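Local coordinates for putative cell adhesion protein (Bacteroides fragilis, PDB 4H40) that probably serves as a fimbrillin-like pilus subunit, helping this gut bacterium to build surface fimbriae and adhere, at residues V188-G193 with A247-V252; V194-M199 with K274-P279; T280-L285 with G308-T313. All coordinates share one frame; numbering follows the deposited sequence.

Contact 1 of 3, residues V188-G193 with A247-V252; sequences VRAGEG and ADNSLV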
loop_
_atom_site.group_PDB
_atom_site.type_symbol
_atom_site.label_atom_id
_atom_site.label_comp_id
_atom_site.label_asym_id
_atom_site.label_seq_id
_atom_site.Cartn_x
_atom_site.Cartn_y
_atom_site.Cartn_z
ATOM N N VAL B 188 16.222 -1.307 -0.076
ATOM C CA VAL B 188 16.107 -2.683 -0.614
ATOM C C VAL B 188 16.943 -3.605 0.257
ATOM O O VAL B 188 18.169 -3.473 0.288
ATOM C CB VAL B 188 16.501 -2.821 -2.102
ATOM C CG1 VAL B 188 16.226 -4.227 -2.593
ATOM C CG2 VAL B 188 15.800 -1.780 -2.974
ATOM N N ARG B 189 16.287 -4.513 0.983
ATOM C CA ARG B 189 16.960 -5.447 1.876
ATOM C C ARG B 189 17.304 -6.758 1.184
ATOM O O ARG B 189 16.588 -7.193 0.282
ATOM C CB ARG B 189 16.080 -5.736 3.077
ATOM C CG ARG B 189 15.950 -4.609 4.076
ATOM C CD ARG B 189 15.036 -5.033 5.191
ATOM N NE ARG B 189 14.868 -3.975 6.187
ATOM C CZ ARG B 189 13.800 -3.839 6.972
ATOM N NH1 ARG B 189 12.781 -4.692 6.879
ATOM N NH2 ARG B 189 13.734 -2.842 7.844
ATOM N N ALA B 190 18.398 -7.395 1.618
ATOM C CA ALA B 190 18.832 -8.695 1.110
ATOM C C ALA B 190 18.232 -9.769 2.012
ATOM O O ALA B 190 18.645 -9.922 3.173
ATOM C CB ALA B 190 20.344 -8.773 1.094
ATOM N N GLY B 191 17.181 -10.408 1.512
ATOM C CA GLY B 191 16.433 -11.422 2.242
ATOM C C GLY B 191 16.972 -12.826 2.081
ATOM O O GLY B 191 18.142 -13.017 1.725
ATOM N N GLU B 192 16.102 -13.815 2.320
ATOM C CA GLU B 192 16.408 -15.236 2.275
ATOM C C GLU B 192 17.011 -15.626 0.919
ATOM O O GLU B 192 16.384 -15.421 -0.129
ATOM C CB GLU B 192 15.142 -16.058 2.584
ATOM C CG GLU B 192 15.389 -17.535 2.840
ATOM C CD GLU B 192 15.380 -18.004 4.284
ATOM O OE1 GLU B 192 15.429 -17.149 5.200
ATOM O OE2 GLU B 192 15.333 -19.239 4.499
ATOM N N GLY B 193 18.247 -16.131 0.979
ATOM C CA GLY B 193 19.000 -16.620 -0.166
ATOM C C GLY B 193 19.729 -15.569 -0.971
ATOM O O GLY B 193 20.332 -15.898 -1.993
ATOM N N ALA B 247 24.980 -1.550 6.820
ATOM C CA ALA B 247 25.778 -2.650 7.389
ATOM C C ALA B 247 25.127 -4.035 7.198
ATOM O O ALA B 247 25.839 -5.050 7.108
ATOM C CB ALA B 247 26.006 -2.390 8.860
ATOM N N ASP B 248 23.776 -4.064 7.126
ATOM C CA ASP B 248 22.961 -5.273 6.914
ATOM C C ASP B 248 22.886 -5.692 5.403
ATOM O O ASP B 248 22.149 -6.620 5.060
ATOM C CB ASP B 248 21.550 -5.080 7.510
ATOM C CG ASP B 248 20.728 -3.963 6.900
ATOM O OD1 ASP B 248 21.238 -3.284 5.993
ATOM O OD2 ASP B 248 19.542 -3.795 7.311
ATOM N N ASN B 249 23.679 -5.028 4.536
ATOM C CA ASN B 249 23.848 -5.263 3.103
ATOM C C ASN B 249 22.675 -4.693 2.302
ATOM O O ASN B 249 22.623 -4.884 1.086
ATOM C CB ASN B 249 24.081 -6.752 2.776
ATOM C CG ASN B 249 24.942 -7.014 1.570
ATOM O OD1 ASN B 249 25.798 -6.212 1.182
ATOM N ND2 ASN B 249 24.767 -8.181 0.979
ATOM N N SER B 250 21.780 -3.925 2.958
ATOM C CA SER B 250 20.686 -3.290 2.242
ATOM C C SER B 250 21.191 -2.053 1.476
ATOM O O SER B 250 22.250 -1.525 1.787
ATOM C CB SER B 250 19.518 -2.953 3.161
ATOM O OG SER B 250 19.901 -2.186 4.283
ATOM N N LEU B 251 20.456 -1.657 0.417
ATOM C CA LEU B 251 20.735 -0.492 -0.409
ATOM C C LEU B 251 19.730 0.615 -0.118
ATOM O O LEU B 251 18.554 0.319 0.066
ATOM C CB LEU B 251 20.620 -0.869 -1.876
ATOM C CG LEU B 251 21.540 -1.931 -2.430
ATOM C CD1 LEU B 251 20.984 -2.425 -3.733
ATOM C CD2 LEU B 251 22.968 -1.394 -2.623
ATOM N N VAL B 252 20.157 1.884 -0.095
ATOM C CA VAL B 252 19.245 3.025 0.097
ATOM C C VAL B 252 19.362 3.972 -1.099
ATOM O O VAL B 252 20.411 4.574 -1.340
ATOM C CB VAL B 252 19.419 3.796 1.437
ATOM C CG1 VAL B 252 18.380 4.897 1.560
ATOM C CG2 VAL B 252 19.286 2.855 2.617
HETATM O O HOH W 1 17.335 -2.046 6.641
HETATM O O HOH W 2 19.517 -6.323 3.878
#

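Contact 2 of 3, residues V194-M199 with K274-P279; sequences VHTLEM and KVNGNP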
loop_
_atom_site.group_PDB
_atom_site.type_symbol
_atom_site.label_atom_id
_atom_site.label_comp_id
_atom_site.label_asym_id
_atom_site.label_seq_id
_atom_site.Cartn_x
_atom_site.Cartn_y
_atom_site.Cartn_z
ATOM N N VAL B 194 19.670 -14.296 -0.542
ATOM C CA VAL B 194 20.329 -13.193 -1.255
ATOM C C VAL B 194 21.665 -12.942 -0.595
ATOM O O VAL B 194 21.733 -12.593 0.586
ATOM C CB VAL B 194 19.452 -11.919 -1.343
ATOM C CG1 VAL B 194 20.188 -10.803 -2.078
ATOM C CG2 VAL B 194 18.124 -12.230 -2.035
ATOM N N HIS B 195 22.728 -13.193 -1.345
ATOM C CA HIS B 195 24.101 -13.063 -0.894
ATOM C C HIS B 195 24.676 -11.749 -1.357
ATOM O O HIS B 195 25.402 -11.103 -0.616
ATOM C CB HIS B 195 24.931 -14.236 -1.423
ATOM C CG HIS B 195 24.403 -15.568 -1.007
ATOM N ND1 HIS B 195 24.265 -15.904 0.326
ATOM C CD2 HIS B 195 23.974 -16.603 -1.762
ATOM C CE1 HIS B 195 23.765 -17.129 0.337
ATOM N NE2 HIS B 195 23.569 -17.588 -0.895
ATOM N N THR B 196 24.381 -11.365 -2.597
ATOM C CA THR B 196 24.854 -10.116 -3.188
ATOM C C THR B 196 23.671 -9.400 -3.809
ATOM O O THR B 196 22.851 -10.014 -4.491
ATOM C CB THR B 196 25.986 -10.328 -4.218
ATOM O OG1 THR B 196 25.459 -10.994 -5.362
ATOM C CG2 THR B 196 27.172 -11.076 -3.657
ATOM N N LEU B 197 23.607 -8.091 -3.576
ATOM C CA LEU B 197 22.554 -7.218 -4.039
ATOM C C LEU B 197 23.192 -5.892 -4.410
ATOM O O LEU B 197 23.693 -5.175 -3.546
ATOM C CB LEU B 197 21.506 -7.090 -2.912
ATOM C CG LEU B 197 20.447 -5.993 -2.959
ATOM C CD1 LEU B 197 19.437 -6.240 -4.064
ATOM C CD2 LEU B 197 19.770 -5.851 -1.599
ATOM N N GLU B 198 23.192 -5.584 -5.705
ATOM C CA GLU B 198 23.759 -4.360 -6.265
ATOM C C GLU B 198 22.747 -3.691 -7.172
ATOM O O GLU B 198 21.759 -4.317 -7.550
ATOM C CB GLU B 198 25.031 -4.677 -7.082
ATOM C CG GLU B 198 26.211 -5.240 -6.307
ATOM C CD GLU B 198 27.207 -5.938 -7.214
ATOM O OE1 GLU B 198 26.958 -7.109 -7.587
ATOM O OE2 GLU B 198 28.206 -5.290 -7.605
HETATM N N MSE B 199 23.012 -2.429 -7.546
HETATM C CA MSE B 199 22.219 -1.648 -8.502
HETATM C C MSE B 199 22.713 -1.927 -9.901
HETATM O O MSE B 199 23.921 -1.900 -10.126
HETATM C CB MSE B 199 22.383 -0.123 -8.249
HETATM C CG MSE B 199 21.769 0.378 -6.950
HETATM SE SE MSE B 199 19.884 0.891 -7.094
HETATM C CE MSE B 199 20.107 2.576 -7.916
ATOM N N LYS B 274 21.002 -6.414 -9.408
ATOM C CA LYS B 274 21.839 -7.576 -9.652
ATOM C C LYS B 274 21.780 -8.427 -8.399
ATOM O O LYS B 274 22.459 -8.128 -7.426
ATOM C CB LYS B 274 23.272 -7.151 -10.013
ATOM C CG LYS B 274 24.092 -8.227 -10.693
ATOM C CD LYS B 274 25.441 -7.660 -11.056
ATOM C CE LYS B 274 26.164 -8.526 -12.053
ATOM N NZ LYS B 274 27.553 -8.040 -12.266
ATOM N N VAL B 275 20.917 -9.432 -8.395
ATOM C CA VAL B 275 20.718 -10.347 -7.266
ATOM C C VAL B 275 21.553 -11.607 -7.506
ATOM O O VAL B 275 21.405 -12.257 -8.532
ATOM C CB VAL B 275 19.217 -10.676 -7.033
ATOM C CG1 VAL B 275 19.030 -11.525 -5.785
ATOM C CG2 VAL B 275 18.391 -9.397 -6.934
ATOM N N ASN B 276 22.458 -11.917 -6.568
ATOM C CA ASN B 276 23.370 -13.058 -6.621
ATOM C C ASN B 276 24.055 -13.195 -7.995
ATOM O O ASN B 276 24.204 -14.306 -8.511
ATOM C CB ASN B 276 22.647 -14.347 -6.232
ATOM C CG ASN B 276 22.177 -14.381 -4.804
ATOM O OD1 ASN B 276 22.690 -13.674 -3.931
ATOM N ND2 ASN B 276 21.201 -15.232 -4.531
ATOM N N GLY B 277 24.474 -12.060 -8.555
ATOM C CA GLY B 277 25.171 -11.974 -9.837
ATOM C C GLY B 277 24.309 -11.969 -11.084
ATOM O O GLY B 277 24.834 -11.764 -12.177
ATOM N N ASN B 278 22.996 -12.208 -10.953
ATOM C CA ASN B 278 22.102 -12.229 -12.113
ATOM C C ASN B 278 21.251 -10.952 -12.182
ATOM O O ASN B 278 20.702 -10.529 -11.155
ATOM C CB ASN B 278 21.187 -13.459 -12.103
ATOM C CG ASN B 278 21.804 -14.734 -11.571
ATOM O OD1 ASN B 278 21.396 -15.242 -10.511
ATOM N ND2 ASN B 278 22.784 -15.291 -12.293
ATOM N N PRO B 279 21.096 -10.343 -13.385
ATOM C CA PRO B 279 20.250 -9.141 -13.501
ATOM C C PRO B 279 18.770 -9.473 -13.350
ATOM O O PRO B 279 18.295 -10.473 -13.903
ATOM C CB PRO B 279 20.550 -8.629 -14.917
ATOM C CG PRO B 279 21.767 -9.372 -15.367
ATOM C CD PRO B 279 21.662 -10.704 -14.694
HETATM O O HOH W 3 24.866 -9.374 -7.395
#

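Contact 3 of 3, residues T280-L285 with G308-T313; sequences TQYQML and GVTVLT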
loop_
_atom_site.group_PDB
_atom_site.type_symbol
_atom_site.label_atom_id
_atom_site.label_comp_id
_atom_site.label_asym_id
_atom_site.label_seq_id
_atom_site.Cartn_x
_atom_site.Cartn_y
_atom_site.Cartn_z
ATOM N N THR B 280 18.057 -8.662 -12.547
ATOM C CA THR B 280 16.622 -8.810 -12.279
ATOM C C THR B 280 15.924 -7.456 -12.448
ATOM O O THR B 280 16.582 -6.424 -12.411
ATOM C CB THR B 280 16.365 -9.364 -10.859
ATOM O OG1 THR B 280 16.750 -8.391 -9.895
ATOM C CG2 THR B 280 17.066 -10.680 -10.579
ATOM N N GLN B 281 14.602 -7.459 -12.608
ATOM C CA GLN B 281 13.786 -6.261 -12.708
ATOM C C GLN B 281 12.444 -6.528 -11.987
ATOM O O GLN B 281 11.844 -7.583 -12.150
ATOM C CB GLN B 281 13.596 -5.829 -14.172
ATOM C CG GLN B 281 12.847 -4.493 -14.366
ATOM C CD GLN B 281 12.679 -4.104 -15.817
ATOM O OE1 GLN B 281 12.093 -4.825 -16.632
ATOM N NE2 GLN B 281 13.158 -2.925 -16.167
ATOM N N TYR B 282 12.017 -5.582 -11.163
ATOM C CA TYR B 282 10.790 -5.646 -10.387
ATOM C C TYR B 282 10.019 -4.386 -10.573
ATOM O O TYR B 282 10.596 -3.304 -10.545
ATOM C CB TYR B 282 11.078 -5.831 -8.880
ATOM C CG TYR B 282 12.010 -6.971 -8.587
ATOM C CD1 TYR B 282 11.550 -8.280 -8.574
ATOM C CD2 TYR B 282 13.362 -6.749 -8.341
ATOM C CE1 TYR B 282 12.407 -9.343 -8.312
ATOM C CE2 TYR B 282 14.233 -7.807 -8.089
ATOM C CZ TYR B 282 13.752 -9.105 -8.090
ATOM O OH TYR B 282 14.593 -10.161 -7.839
ATOM N N GLN B 283 8.713 -4.504 -10.697
ATOM C CA GLN B 283 7.879 -3.333 -10.858
ATOM C C GLN B 283 6.901 -3.158 -9.714
ATOM O O GLN B 283 6.137 -4.081 -9.402
ATOM C CB GLN B 283 7.104 -3.404 -12.175
ATOM C CG GLN B 283 6.102 -2.279 -12.315
ATOM C CD GLN B 283 5.508 -2.250 -13.670
ATOM O OE1 GLN B 283 5.738 -1.314 -14.430
ATOM N NE2 GLN B 283 4.744 -3.280 -14.001
HETATM N N MSE B 284 6.883 -1.945 -9.139
HETATM C CA MSE B 284 5.908 -1.539 -8.147
HETATM C C MSE B 284 4.922 -0.583 -8.847
HETATM O O MSE B 284 5.362 0.480 -9.288
HETATM C CB MSE B 284 6.558 -0.851 -6.941
HETATM C CG MSE B 284 7.394 -1.730 -6.045
HETATM SE SE MSE B 284 8.532 -0.616 -4.816
HETATM C CE MSE B 284 7.285 0.717 -4.383
ATOM N N LEU B 285 3.617 -0.951 -8.998
ATOM C CA LEU B 285 2.655 -0.012 -9.555
ATOM C C LEU B 285 1.934 0.609 -8.390
ATOM O O LEU B 285 1.373 -0.116 -7.583
ATOM C CB LEU B 285 1.708 -0.660 -10.551
ATOM C CG LEU B 285 2.236 -0.709 -11.994
ATOM C CD1 LEU B 285 1.575 -1.836 -12.764
ATOM C CD2 LEU B 285 2.005 0.604 -12.728
ATOM N N GLY B 308 13.472 -21.140 -6.454
ATOM C CA GLY B 308 14.554 -20.779 -7.359
ATOM C C GLY B 308 14.240 -19.390 -7.866
ATOM O O GLY B 308 15.125 -18.648 -8.315
ATOM N N VAL B 309 12.945 -19.036 -7.738
ATOM C CA VAL B 309 12.323 -17.776 -8.127
ATOM C C VAL B 309 12.675 -16.649 -7.117
ATOM O O VAL B 309 12.619 -16.832 -5.896
ATOM C CB VAL B 309 10.790 -17.981 -8.282
ATOM C CG1 VAL B 309 10.135 -18.442 -6.985
ATOM C CG2 VAL B 309 10.095 -16.743 -8.833
ATOM N N THR B 310 13.044 -15.487 -7.653
ATOM C CA THR B 310 13.360 -14.309 -6.854
ATOM C C THR B 310 12.111 -13.401 -6.821
ATOM O O THR B 310 11.516 -13.145 -7.866
ATOM C CB THR B 310 14.616 -13.581 -7.389
ATOM O OG1 THR B 310 14.254 -12.749 -8.486
ATOM C CG2 THR B 310 15.705 -14.528 -7.846
ATOM N N VAL B 311 11.718 -12.931 -5.630
ATOM C CA VAL B 311 10.582 -12.014 -5.469
ATOM C C VAL B 311 10.977 -10.759 -4.681
ATOM O O VAL B 311 11.910 -10.782 -3.878
ATOM C CB VAL B 311 9.304 -12.641 -4.850
ATOM C CG1 VAL B 311 8.583 -13.488 -5.864
ATOM C CG2 VAL B 311 9.583 -13.429 -3.579
ATOM N N LEU B 312 10.279 -9.669 -4.961
ATOM C CA LEU B 312 10.384 -8.443 -4.234
ATOM C C LEU B 312 9.094 -8.273 -3.466
ATOM O O LEU B 312 8.015 -8.358 -4.049
ATOM C CB LEU B 312 10.661 -7.243 -5.142
ATOM C CG LEU B 312 11.008 -5.976 -4.379
ATOM C CD1 LEU B 312 12.465 -5.913 -4.064
ATOM C CD2 LEU B 312 10.574 -4.755 -5.096
ATOM N N THR B 313 9.203 -8.121 -2.152
ATOM C CA THR B 313 8.087 -7.839 -1.258
ATOM C C THR B 313 8.264 -6.434 -0.734
ATOM O O THR B 313 9.369 -6.088 -0.317
ATOM C CB THR B 313 7.993 -8.823 -0.054
ATOM O OG1 THR B 313 9.080 -8.580 0.828
ATOM C CG2 THR B 313 7.944 -10.275 -0.452
#

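Contact 1 of 3, residues V188-G193 with A247-V252
V188 N donates to L251 O across the two segments in a bond of 2.8 Å, with an N-H...O angle of 162° and the donor lying in the carbonyl plane. The return bond, L251 N to V188 O, is 2.9 Å long, its donor tilted 21° from the plane of the V188 carbonyl. Together the two N-H...O bonds make V188 and L251 an antiparallel hydrogen-bonded pair, joining strand 177-190 to strand 251-257 in a fimbrillin-like domain of the transthyretin clan. V188 and L251 send their side chains to the same face, where both meet L197.

Beyond R189 and S250 the backbones separate, the second segment being a loop here, and water 2 bridges them. It accepts from A190 N at 2.7 Å and donates to D248 O, so the link between the backbones is carried one step further through a solvent molecule. The second bridge is made by side chains. R189 runs extended from CG to NE, its CG lying alongside S250 CB at 4.0 Å, and NE donates to water 1, which sits at the guanidinium edge, in its plane. Water 1 in turn donates to D248 OD2 at 2.9 Å. With R189 NE and D248 OD2 4.8 Å apart, the opposite charges are coupled through water and would probably favour each other only modestly.

D248 has its own geometry fixed by an Asx turn: S250 N reaches D248 OD1 at 3.1 Å from above the carboxylate plane. S250 OG also bonds to N246 ND2, tying the turn to the preceding residues. On its other side, R189 shares backbone hydrogen bonds with A301 and V303 of the neighbouring strand 296-305.

Contact 2 of 3, residues V194-M199 with K274-P279
N276 OD1 accepts two consecutive backbone N-H groups. H195 N approaches at 2.6 Å in the amide carbonyl plane, on a lone pair, and T196 N at 3.2 Å, nearly along the C=O axis. N276 ND2 donates to G193 O, so both ends of the amide are engaged and its rotation is fixed. The N276 backbone joins in as well, its N reaching T196 O at 2.8 Å. N276 and G277 are the central residues of a type I' turn from V275 to N278, both with positive phi, a conformation asparagine and glycine adopt readily; the turn closes the hairpin of strands 266-275 and 278-287. Further along, E198 and K274 form an antiparallel hydrogen-bonded pair, with K274 N to E198 O at 2.9 Å. Water 3 gathers four groups beside it: it accepts from T196 OG1 and G277 N and donates to E198 OE1 and K274 O. The side chains of E198 and K274 lie side by side, E198 OE1 to K274 CD 3.8 Å. On the other face, V194 and V275 cross at about a right angle, V194 CG2 to V275 CG1 3.9 Å. There V275 also packs on Y282 and V303, while L197 faces strand 177-190.

Contact 3 of 3, residues T280-L285 with G308-T313
Y282 and T310 meet through their hydroxyls, Y282 OH to T310 OG1 at 2.7 Å, and L312 covers the same tyrosine ring, making this the dense part of the contact. L312 CB lies over one ring face, 4.0 Å from the centroid of Y282 and 25° off the ring normal, a CH-pi arrangement displaced toward the rim on the CD1 and CG side. The ring's edge is turned to the other strand: T310 O lies in the ring plane, 3.9 Å from Y282 CE1. With CG beside the backbone N and anti to the carbonyl carbon (chi1 -51°), Y282 slants across toward the opposing strand, bringing its phenol end to T310 while its CB stays beside L312 CD2.

Away from the ring the fit is looser. At one end T280 CG2 only approaches T310 OG1, at 4.1 Å, and the T280 hydroxyl is bonded to L273 O within its own sheet. At the other, selenomethionine M284 meets L312 at no closer than 4.5 Å between M284 CG and L312 CD2. T310 itself is partly exposed, so the polar end of the contact lies nearer the surface than the buried L312.

V311, L312 and T313 pair in an antiparallel ladder with a strand of the second subunit, and Q281 N bonds to N322 OD1 of that subunit. Strands 280-285 and 310-313 run 8.0 Å apart at closest, their directions 31° from each other, and they face one another from two layers, as in a beta sandwich. With no backbone hydrogen bond between the two segments, the contact rests on side chains, chiefly the Y282 ring: the apolar cover of L312 presses on it, while the hydroxyl pair gives the tyrosine's polar tip a specific partner and probably sets the ring's position along the strand.

In the fold
Contacts 1 and 2 are backbone pairings supplemented by side-chain and water bonds, and both are partly buried; contact 3 is buried and made by side chains. Contact 1 belongs to one layer, through strands 177-190 and 251-257, and contact 2 to the four-stranded layer that includes strand 278-287. Contact 3 spans the two, using that same strand 278-287. L197 links contacts 1 and 2 and V275 links contacts 2 and 3, so the apolar sides converge. Polar chemistry thus dominates at the turns, aromatic and aliphatic packing between the layers. Contact 3 also contributes V311-T313 to a ladder with the second subunit, which does not touch contact 1.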